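Local coordinates for protein polycyclic ketone monooxygenase (Myceliophthora thermophila, PDB 5MQ6) that uses FAD and NADPH to insert one oxygen atom beside the carbonyl of ketones, polycyclic ones above all, giving esters or lactones, at residues 481-484 with 489-492; 511-516 with 532-537; 517-522 with 526-531. One frame throughout, in Å; residues are numbered along the deposited sequence.

Interaction 1 is a surface contact beside the FAD, whereas interactions 2 and 3 are buried. Interaction 1 joins a loop to the short helix 488-492. Interactions 2 and 3 both involve the chain between helices 504-511 and 541-562. Interaction 3 is nested inside the loop that interaction 2 closes, and Ala514 O meets Ser521 OG between them. The chemistry changes with place. Interaction 1 combines aliphatic contacts with a water-bridged arginine. Interaction 2 relies on one glutamine amide. Interaction 3 lays one phenylalanine ring on a peptide, beside a backbone hydrogen bond at strand 527-529. Leu532 of interaction 2 also touches Pro481 and Arg491 of interaction 1.

Interaction 1: residues 481-484 with 489-492; sequences PSIG and AVRT. With FAD (flavin-adenine dinucleotide), chain B.
Ile483 and Val490 stand nearly perpendicular. The touching branches are Ile483 CG1 and Val490 CG1, 3.9 Å apart. The other Ile483 branch, CG2, comes down on the helix backbone instead, 3.9 Å from Arg491 CA. Val490 also leans on bare backbone. Its CG1 lies 4.0 Å from Gly484 CA, and both its CB and CG2 are close to the same atom. Gly484 has positive phi, and without a side chain it lets Val490 come this near.

Segment 489-492 belongs to the short helix 488-492. The loop 481-484 precedes it, after strand 471-474. The helix ends at the adenine of FAD: FAD N6A donates to Thr492 O at 2.9 Å, almost straight at 177°. Thr492 is a known FAD-binding residue, so this helix helps to hold the adenine through its last carbonyl.

Arg491 CD passes 3.7 Å from Pro481 O. CG is anti to the backbone N (chi1 177°), and a bend at chi3 (60°) swings the guanidinium past Pro481 O, so that NH1 meets a water and Gly486 O. The water lies in the plane of the guanidinium, at its edge, and accepts from Arg491 NH1 at 2.8 Å. The same water donates to Pro481 O and to Ile483 O, both at 2.7 Å. The bond from NH1 to Gly486 O fixes the turn of the guanidinium further.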
loop_
_atom_site.group_PDB
_atom_site.type_symbol
_atom_site.label_atom_id
_atom_site.label_comp_id
_atom_site.label_asym_id
_atom_site.label_seq_id
_atom_site.Cartn_x
_atom_site.Cartn_y
_atom_site.Cartn_z
ATOM N N PRO A 481 -4.654 -1.622 4.715
ATOM C CA PRO A 481 -3.350 -1.464 5.354
ATOM C C PRO A 481 -3.431 -1.394 6.877
ATOM O O PRO A 481 -2.450 -1.762 7.571
ATOM C CB PRO A 481 -2.855 -0.135 4.765
ATOM C CG PRO A 481 -3.401 -0.167 3.342
ATOM C CD PRO A 481 -4.808 -0.635 3.590
ATOM N N SER A 482 -4.596 -0.934 7.372
ATOM C CA SER A 482 -4.872 -0.732 8.819
ATOM C C SER A 482 -5.199 -2.000 9.586
ATOM O O SER A 482 -5.432 -1.965 10.772
ATOM C CB SER A 482 -6.023 0.280 9.022
ATOM O OG SER A 482 -5.537 1.589 8.753
ATOM N N ILE A 483 -5.275 -3.109 8.896
ATOM C CA ILE A 483 -5.827 -4.316 9.487
ATOM C C ILE A 483 -5.202 -4.655 10.878
ATOM O O ILE A 483 -3.955 -4.480 11.133
ATOM C CB ILE A 483 -5.800 -5.469 8.411
ATOM C CG1 ILE A 483 -6.679 -6.657 8.843
ATOM C CG2 ILE A 483 -4.381 -5.879 8.015
ATOM C CD1 ILE A 483 -8.173 -6.342 8.817
ATOM N N GLY A 484 -6.057 -5.111 11.789
ATOM C CA GLY A 484 -5.572 -5.577 13.129
ATOM C C GLY A 484 -4.986 -4.472 14.016
ATOM O O GLY A 484 -4.023 -4.718 14.853
ATOM N N ALA A 489 1.961 -8.173 12.893
ATOM C CA ALA A 489 1.702 -9.590 12.739
ATOM C C ALA A 489 0.476 -9.811 11.835
ATOM O O ALA A 489 0.507 -10.598 10.831
ATOM C CB ALA A 489 1.439 -10.200 14.102
ATOM N N VAL A 490 -0.611 -9.137 12.198
ATOM C CA VAL A 490 -1.822 -9.291 11.403
ATOM C C VAL A 490 -1.583 -8.816 10.005
ATOM O O VAL A 490 -1.964 -9.480 9.065
ATOM C CB VAL A 490 -3.045 -8.530 11.954
ATOM C CG1 VAL A 490 -4.279 -8.727 11.064
ATOM C CG2 VAL A 490 -3.381 -9.060 13.354
ATOM N N ARG A 491 -0.975 -7.665 9.850
ATOM C CA ARG A 491 -0.776 -7.184 8.527
ATOM C C ARG A 491 0.084 -8.083 7.633
ATOM O O ARG A 491 -0.080 -8.118 6.452
ATOM C CB ARG A 491 -0.143 -5.848 8.608
ATOM C CG ARG A 491 0.162 -5.312 7.228
ATOM C CD ARG A 491 0.620 -3.866 7.303
ATOM N NE ARG A 491 1.839 -3.676 8.115
ATOM C CZ ARG A 491 1.880 -3.263 9.382
ATOM N NH1 ARG A 491 0.738 -3.014 10.047
ATOM N NH2 ARG A 491 3.090 -3.086 9.978
ATOM N N THR A 492 1.035 -8.783 8.206
ATOM C CA THR A 492 1.872 -9.663 7.405
ATOM C C THR A 492 1.315 -11.055 7.313
ATOM O O THR A 492 1.803 -11.839 6.506
ATOM C CB THR A 492 3.439 -9.585 7.718
ATOM O OG1 THR A 492 4.031 -10.796 8.150
ATOM C CG2 THR A 492 3.868 -8.505 8.494
HETATM P PA FAD B . 4.915 -5.250 -1.565
HETATM O O1A FAD B . 3.485 -5.497 -1.216
HETATM O O2A FAD B . 5.302 -4.649 -2.904
HETATM O O5B FAD B . 5.704 -6.642 -1.428
HETATM C C5B FAD B . 5.531 -7.429 -0.297
HETATM C C4B FAD B . 5.570 -8.884 -0.717
HETATM O O4B FAD B . 5.613 -9.660 0.496
HETATM C C3B FAD B . 4.371 -9.384 -1.517
HETATM O O3B FAD B . 4.810 -10.173 -2.593
HETATM C C2B FAD B . 3.607 -10.224 -0.532
HETATM O O2B FAD B . 2.879 -11.258 -1.149
HETATM C C1B FAD B . 4.727 -10.739 0.346
HETATM N N9A FAD B . 4.268 -11.206 1.630
HETATM C C8A FAD B . 3.495 -10.519 2.519
HETATM N N7A FAD B . 3.259 -11.313 3.559
HETATM C C5A FAD B . 3.838 -12.511 3.373
HETATM C C6A FAD B . 3.953 -13.748 4.166
HETATM N N6A FAD B . 3.393 -13.962 5.339
HETATM N N1A FAD B . 4.706 -14.661 3.610
HETATM C C2A FAD B . 5.288 -14.523 2.395
HETATM N N3A FAD B . 5.245 -13.474 1.605
HETATM C C4A FAD B . 4.487 -12.437 2.078
HETATM N N1 FAD B . 2.333 3.167 -3.998
HETATM C C2 FAD B . 2.928 4.344 -4.385
HETATM O O2 FAD B . 3.580 5.004 -3.586
HETATM N N3 FAD B . 2.803 4.790 -5.643
HETATM C C4 FAD B . 2.089 4.088 -6.537
HETATM O O4 FAD B . 2.019 4.544 -7.671
HETATM C C4X FAD B . 1.412 2.817 -6.227
HETATM N N5 FAD B . 0.653 2.083 -7.107
HETATM C C5X FAD B . 0.090 0.930 -6.667
HETATM C C6 FAD B . -0.743 0.119 -7.580
HETATM C C7 FAD B . -1.314 -1.115 -7.006
HETATM C C7M FAD B . -2.177 -2.026 -7.850
HETATM C C8 FAD B . -1.099 -1.523 -5.587
HETATM C C8M FAD B . -1.679 -2.801 -4.983
HETATM C C9 FAD B . -0.324 -0.733 -4.762
HETATM C C9A FAD B . 0.271 0.466 -5.246
HETATM N N10 FAD B . 1.028 1.240 -4.351
HETATM C C10 FAD B . 1.626 2.407 -4.837
HETATM C "C1'" FAD B . 1.309 0.812 -2.962
HETATM C "C2'" FAD B . 2.472 -0.261 -3.070
HETATM O "O2'" FAD B . 2.079 -1.445 -2.361
HETATM C "C3'" FAD B . 3.875 0.244 -2.589
HETATM O "O3'" FAD B . 4.259 1.376 -3.375
HETATM C "C4'" FAD B . 5.074 -0.720 -2.757
HETATM O "O4'" FAD B . 5.104 -1.484 -4.043
HETATM C "C5'" FAD B . 5.150 -1.676 -1.549
HETATM O "O5'" FAD B . 6.490 -2.260 -1.550
HETATM P P FAD B . 6.695 -3.356 -0.374
HETATM O O1P FAD B . 7.945 -4.191 -0.834
HETATM O O2P FAD B . 6.634 -2.579 0.949
HETATM O O3P FAD B . 5.321 -4.262 -0.365
HETATM O O HOH W 1 -2.022 -3.155 9.871
#

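Interaction 2: residues 511-516 with 532-537; sequences HGAATL and LSQSSQ
Ala513 turns its methyl toward the amide of Gln534, with CB 3.7 Å from Gln534 NE2. Arg622 meets both segments, its NE bound to Ala513 O and its carbonyl oxygen to Gln534 NE2. Ala514 comes next and points its methyl the other way. Only its backbone comes near, with C 3.6 Å from Gln534 OE1.

The contact ties the loop that follows helix 504-511 to the loop that leads into helix 541-562. It is buried and lies away from the annotated cofactor sites. Trp508 and Trp579, from two helices, lie against Thr515.

Thr515 brings two donors to Gln534 OE1, one bond weak and the other doubtfully short. Thr515 N donates to Gln534 OE1 at 2.8 Å, the weak bond, with an angle of 124° at the hydrogen. Thr515 OG1 donates to the same OE1 at 2.5 Å, a distance to be read with caution. The first torsion (chi1 67°) puts OG1 on the side of the amide N. The two side chains run antiparallel alongside each other. Gln534 is extended beyond CG, which carries its amide across to the other loop.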
loop_
_atom_site.group_PDB
_atom_site.type_symbol
_atom_site.label_atom_id
_atom_site.label_comp_id
_atom_site.label_asym_id
_atom_site.label_seq_id
_atom_site.Cartn_x
_atom_site.Cartn_y
_atom_site.Cartn_z
ATOM N N HIS A 511 -2.402 -4.258 25.079
ATOM C CA HIS A 511 -1.743 -3.106 25.667
ATOM C C HIS A 511 -1.777 -1.891 24.723
ATOM O O HIS A 511 -1.612 -0.719 25.181
ATOM C CB HIS A 511 -0.309 -3.525 26.026
ATOM C CG HIS A 511 0.672 -2.390 26.283
ATOM N ND1 HIS A 511 0.674 -1.629 27.450
ATOM C CD2 HIS A 511 1.759 -1.977 25.567
ATOM C CE1 HIS A 511 1.650 -0.738 27.388
ATOM N NE2 HIS A 511 2.331 -0.936 26.264
ATOM N N GLY A 512 -1.997 -2.144 23.432
ATOM C CA GLY A 512 -2.020 -1.078 22.412
ATOM C C GLY A 512 -0.733 -1.060 21.592
ATOM O O GLY A 512 0.313 -1.644 21.974
ATOM N N ALA A 513 -0.762 -0.317 20.489
ATOM C CA ALA A 513 0.413 -0.200 19.651
ATOM C C ALA A 513 1.605 0.245 20.481
ATOM O O ALA A 513 1.504 1.174 21.315
ATOM C CB ALA A 513 0.167 0.752 18.503
ATOM N N ALA A 514 2.751 -0.412 20.277
ATOM C CA ALA A 514 3.954 -0.006 20.974
ATOM C C ALA A 514 5.194 -0.277 20.203
ATOM O O ALA A 514 5.512 -1.442 19.996
ATOM C CB ALA A 514 4.052 -0.701 22.333
ATOM N N THR A 515 5.908 0.769 19.841
ATOM C CA THR A 515 7.134 0.684 19.134
ATOM C C THR A 515 8.014 1.831 19.530
ATOM O O THR A 515 7.609 2.730 20.223
ATOM C CB THR A 515 6.941 0.890 17.620
ATOM O OG1 THR A 515 6.526 2.236 17.366
ATOM C CG2 THR A 515 5.926 -0.118 17.099
ATOM N N LEU A 516 9.266 1.780 19.093
ATOM C CA LEU A 516 10.056 2.968 18.924
ATOM C C LEU A 516 10.179 3.271 17.397
ATOM O O LEU A 516 10.607 2.418 16.589
ATOM C CB LEU A 516 11.414 2.900 19.552
ATOM C CG LEU A 516 12.267 4.131 19.462
ATOM C CD1 LEU A 516 11.634 5.313 20.055
ATOM C CD2 LEU A 516 13.683 3.917 20.002
ATOM N N LEU A 532 4.686 1.541 9.898
ATOM C CA LEU A 532 3.353 1.909 9.570
ATOM C C LEU A 532 2.751 2.614 10.829
ATOM O O LEU A 532 2.859 3.723 10.947
ATOM C CB LEU A 532 2.554 0.647 9.073
ATOM C CG LEU A 532 1.148 1.076 8.557
ATOM C CD1 LEU A 532 1.376 1.720 7.191
ATOM C CD2 LEU A 532 0.042 -0.010 8.482
ATOM N N SER A 533 2.199 1.946 11.821
ATOM C CA SER A 533 1.796 2.586 13.047
ATOM C C SER A 533 2.964 3.407 13.686
ATOM O O SER A 533 4.111 3.014 13.618
ATOM C CB SER A 533 1.383 1.555 14.093
ATOM O OG SER A 533 0.312 0.769 13.719
ATOM N N GLN A 534 2.624 4.528 14.308
ATOM C CA GLN A 534 3.528 5.325 15.173
ATOM C C GLN A 534 4.692 5.901 14.373
ATOM O O GLN A 534 5.820 5.944 14.844
ATOM C CB GLN A 534 4.054 4.443 16.349
ATOM C CG GLN A 534 2.962 3.601 17.055
ATOM C CD GLN A 534 3.418 3.276 18.486
ATOM O OE1 GLN A 534 4.599 2.955 18.726
ATOM N NE2 GLN A 534 2.523 3.475 19.441
ATOM N N SER A 535 4.424 6.327 13.144
ATOM C CA SER A 535 5.488 6.911 12.388
ATOM C C SER A 535 4.923 8.104 11.543
ATOM O O SER A 535 4.260 8.979 12.053
ATOM C CB SER A 535 6.123 5.781 11.575
ATOM O OG SER A 535 5.228 5.244 10.554
ATOM N N SER A 536 5.211 8.131 10.273
ATOM C CA SER A 536 4.611 9.024 9.326
ATOM C C SER A 536 4.573 8.245 8.010
ATOM O O SER A 536 5.188 7.195 7.897
ATOM C CB SER A 536 5.490 10.287 9.237
ATOM O OG SER A 536 4.967 11.257 8.343
ATOM N N GLN A 537 3.844 8.761 7.033
ATOM C CA GLN A 537 3.675 8.128 5.748
ATOM C C GLN A 537 3.726 9.310 4.726
ATOM O O GLN A 537 3.519 10.449 5.073
ATOM C CB GLN A 537 2.314 7.421 5.694
ATOM C CG GLN A 537 1.164 8.459 5.746
ATOM C CD GLN A 537 -0.255 7.939 5.951
ATOM O OE1 GLN A 537 -0.873 7.330 5.067
ATOM N NE2 GLN A 537 -0.807 8.253 7.097
#

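Interaction 3: residues 517-522 with 526-531; sequences HGVCSN and NLFFTP
Val519 O lies over the centre of the Phe529 ring, 3.5 Å above its plane, while it accepts a hydrogen bond from the N of that same phenylalanine. The bond from Phe529 N to Val519 O is 2.9 Å long, with the donor tilted 27° from the carbonyl plane. Phe529 belongs to strand 527-529, which pairs in parallel with strand 218-221 in the mixed sheet of the FAD-binding, Rossmann-type part of the fold. Segment 517-522 runs antiparallel to this strand, with Val519 opposite Phe529 and Cys520 opposite Phe528.

The ring reaches its place because Phe529 CG stands between the backbone N and the carbonyl carbon (chi1 35°). One face is then laid against the peptide joining Val519 and Cys520, and CZ is 3.5 Å from Cys520 CA. Leu221 of the neighbouring strand touches the Phe529 side chain as well. With an alanine here the backbone bond could remain, but a gap would probably open against the Val519–Cys520 peptide and Val519 O would lose the ring beneath it.

Phe528 meets Cys520. Its CD1 is 3.8 Å from Cys520 CB, and the sulfur makes an oblique sulfur-aromatic contact with the ring. Ile552 and Ile556 of helix 541-562 also pack on Phe528. A water accepts from Ser521 N and probably donates to Leu527 O where the segments part. At the other end, Pro531 CA makes a CA-H...O contact of 3.4 Å with Gly518 O. Val519 and Pro531 are aligned flank to flank, with Val519 CG1 3.9 Å from Pro531 CB.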
loop_
_atom_site.group_PDB
_atom_site.type_symbol
_atom_site.label_atom_id
_atom_site.label_comp_id
_atom_site.label_asym_id
_atom_site.label_seq_id
_atom_site.Cartn_x
_atom_site.Cartn_y
_atom_site.Cartn_z
ATOM N N HIS A 517 9.757 4.474 17.041
ATOM C CA HIS A 517 9.837 5.015 15.661
ATOM C C HIS A 517 9.055 4.259 14.602
ATOM O O HIS A 517 9.276 4.422 13.373
ATOM C CB HIS A 517 11.318 5.166 15.272
ATOM C CG HIS A 517 12.127 6.026 16.202
ATOM N ND1 HIS A 517 13.499 5.875 16.353
ATOM C CD2 HIS A 517 11.802 7.093 16.952
ATOM C CE1 HIS A 517 13.953 6.799 17.170
ATOM N NE2 HIS A 517 12.959 7.586 17.493
ATOM N N GLY A 518 8.162 3.406 15.061
ATOM C CA GLY A 518 7.364 2.506 14.222
ATOM C C GLY A 518 8.050 1.256 13.702
ATOM O O GLY A 518 7.439 0.492 12.920
ATOM N N VAL A 519 9.261 0.979 14.148
ATOM C CA VAL A 519 10.016 -0.090 13.462
ATOM C C VAL A 519 10.402 -1.307 14.279
ATOM O O VAL A 519 10.932 -2.305 13.719
ATOM C CB VAL A 519 11.330 0.464 12.838
ATOM C CG1 VAL A 519 11.007 1.542 11.809
ATOM C CG2 VAL A 519 12.251 0.995 13.868
ATOM N N CYS A 520 10.196 -1.236 15.589
ATOM C CA CYS A 520 10.510 -2.403 16.487
ATOM C C CYS A 520 9.659 -2.310 17.745
ATOM O O CYS A 520 9.074 -1.249 18.028
ATOM C CB CYS A 520 11.997 -2.394 16.826
ATOM S SG CYS A 520 12.454 -0.902 17.752
ATOM N N SER A 521 9.625 -3.387 18.530
ATOM C CA SER A 521 8.814 -3.532 19.752
ATOM C C SER A 521 9.574 -4.379 20.833
ATOM O O SER A 521 10.314 -5.392 20.536
ATOM C CB SER A 521 7.503 -4.227 19.442
ATOM O OG SER A 521 6.480 -3.887 20.388
ATOM N N ASN A 522 9.355 -3.967 22.067
ATOM C CA ASN A 522 9.935 -4.620 23.218
ATOM C C ASN A 522 9.427 -6.024 23.371
ATOM O O ASN A 522 8.209 -6.283 23.263
ATOM C CB ASN A 522 9.687 -3.827 24.505
ATOM C CG ASN A 522 10.253 -4.538 25.703
ATOM O OD1 ASN A 522 9.493 -5.159 26.357
ATOM N ND2 ASN A 522 11.617 -4.593 25.873
ATOM N N ASN A 526 15.963 -8.081 17.710
ATOM C CA ASN A 526 16.395 -8.381 16.375
ATOM C C ASN A 526 15.296 -8.515 15.367
ATOM O O ASN A 526 15.515 -9.071 14.315
ATOM C CB ASN A 526 17.389 -9.557 16.338
ATOM C CG ASN A 526 18.740 -9.172 16.894
ATOM O OD1 ASN A 526 18.888 -8.095 17.490
ATOM N ND2 ASN A 526 19.754 -10.054 16.700
ATOM N N LEU A 527 14.153 -7.911 15.611
ATOM C CA LEU A 527 13.046 -7.885 14.615
ATOM C C LEU A 527 12.808 -6.453 14.329
ATOM O O LEU A 527 12.694 -5.637 15.247
ATOM C CB LEU A 527 11.764 -8.426 15.237
ATOM C CG LEU A 527 10.479 -8.317 14.402
ATOM C CD1 LEU A 527 10.542 -9.151 13.105
ATOM C CD2 LEU A 527 9.252 -8.667 15.241
ATOM N N PHE A 528 12.694 -6.145 13.043
ATOM C CA PHE A 528 12.332 -4.835 12.582
ATOM C C PHE A 528 11.309 -4.883 11.483
ATOM O O PHE A 528 11.243 -5.866 10.784
ATOM C CB PHE A 528 13.612 -4.073 12.092
ATOM C CG PHE A 528 14.606 -3.808 13.194
ATOM C CD1 PHE A 528 14.523 -2.628 13.990
ATOM C CD2 PHE A 528 15.634 -4.673 13.415
ATOM C CE1 PHE A 528 15.475 -2.406 14.965
ATOM C CE2 PHE A 528 16.572 -4.457 14.445
ATOM C CZ PHE A 528 16.522 -3.314 15.159
ATOM N N PHE A 529 10.558 -3.804 11.311
ATOM C CA PHE A 529 9.498 -3.771 10.336
ATOM C C PHE A 529 9.391 -2.399 9.783
ATOM O O PHE A 529 9.654 -1.439 10.471
ATOM C CB PHE A 529 8.161 -4.310 10.897
ATOM C CG PHE A 529 7.904 -3.987 12.376
ATOM C CD1 PHE A 529 7.288 -2.804 12.746
ATOM C CD2 PHE A 529 8.247 -4.875 13.421
ATOM C CE1 PHE A 529 7.017 -2.493 14.094
ATOM C CE2 PHE A 529 8.000 -4.523 14.769
ATOM C CZ PHE A 529 7.406 -3.336 15.106
ATOM N N THR A 530 8.960 -2.315 8.523
ATOM C CA THR A 530 8.854 -1.020 7.857
ATOM C C THR A 530 7.808 -0.235 8.610
ATOM O O THR A 530 6.856 -0.774 9.055
ATOM C CB THR A 530 8.545 -1.139 6.361
ATOM O OG1 THR A 530 7.493 -2.065 6.142
ATOM C CG2 THR A 530 9.648 -1.794 5.629
ATOM N N PRO A 531 8.040 1.022 8.841
ATOM C CA PRO A 531 7.134 1.685 9.767
ATOM C C PRO A 531 5.730 1.952 9.186
ATOM O O PRO A 531 5.631 2.594 8.166
ATOM C CB PRO A 531 7.871 2.993 10.079
ATOM C CG PRO A 531 8.751 3.252 8.877
ATOM C CD PRO A 531 9.047 1.933 8.261
HETATM O O HOH W 2 10.940 -5.692 17.391
#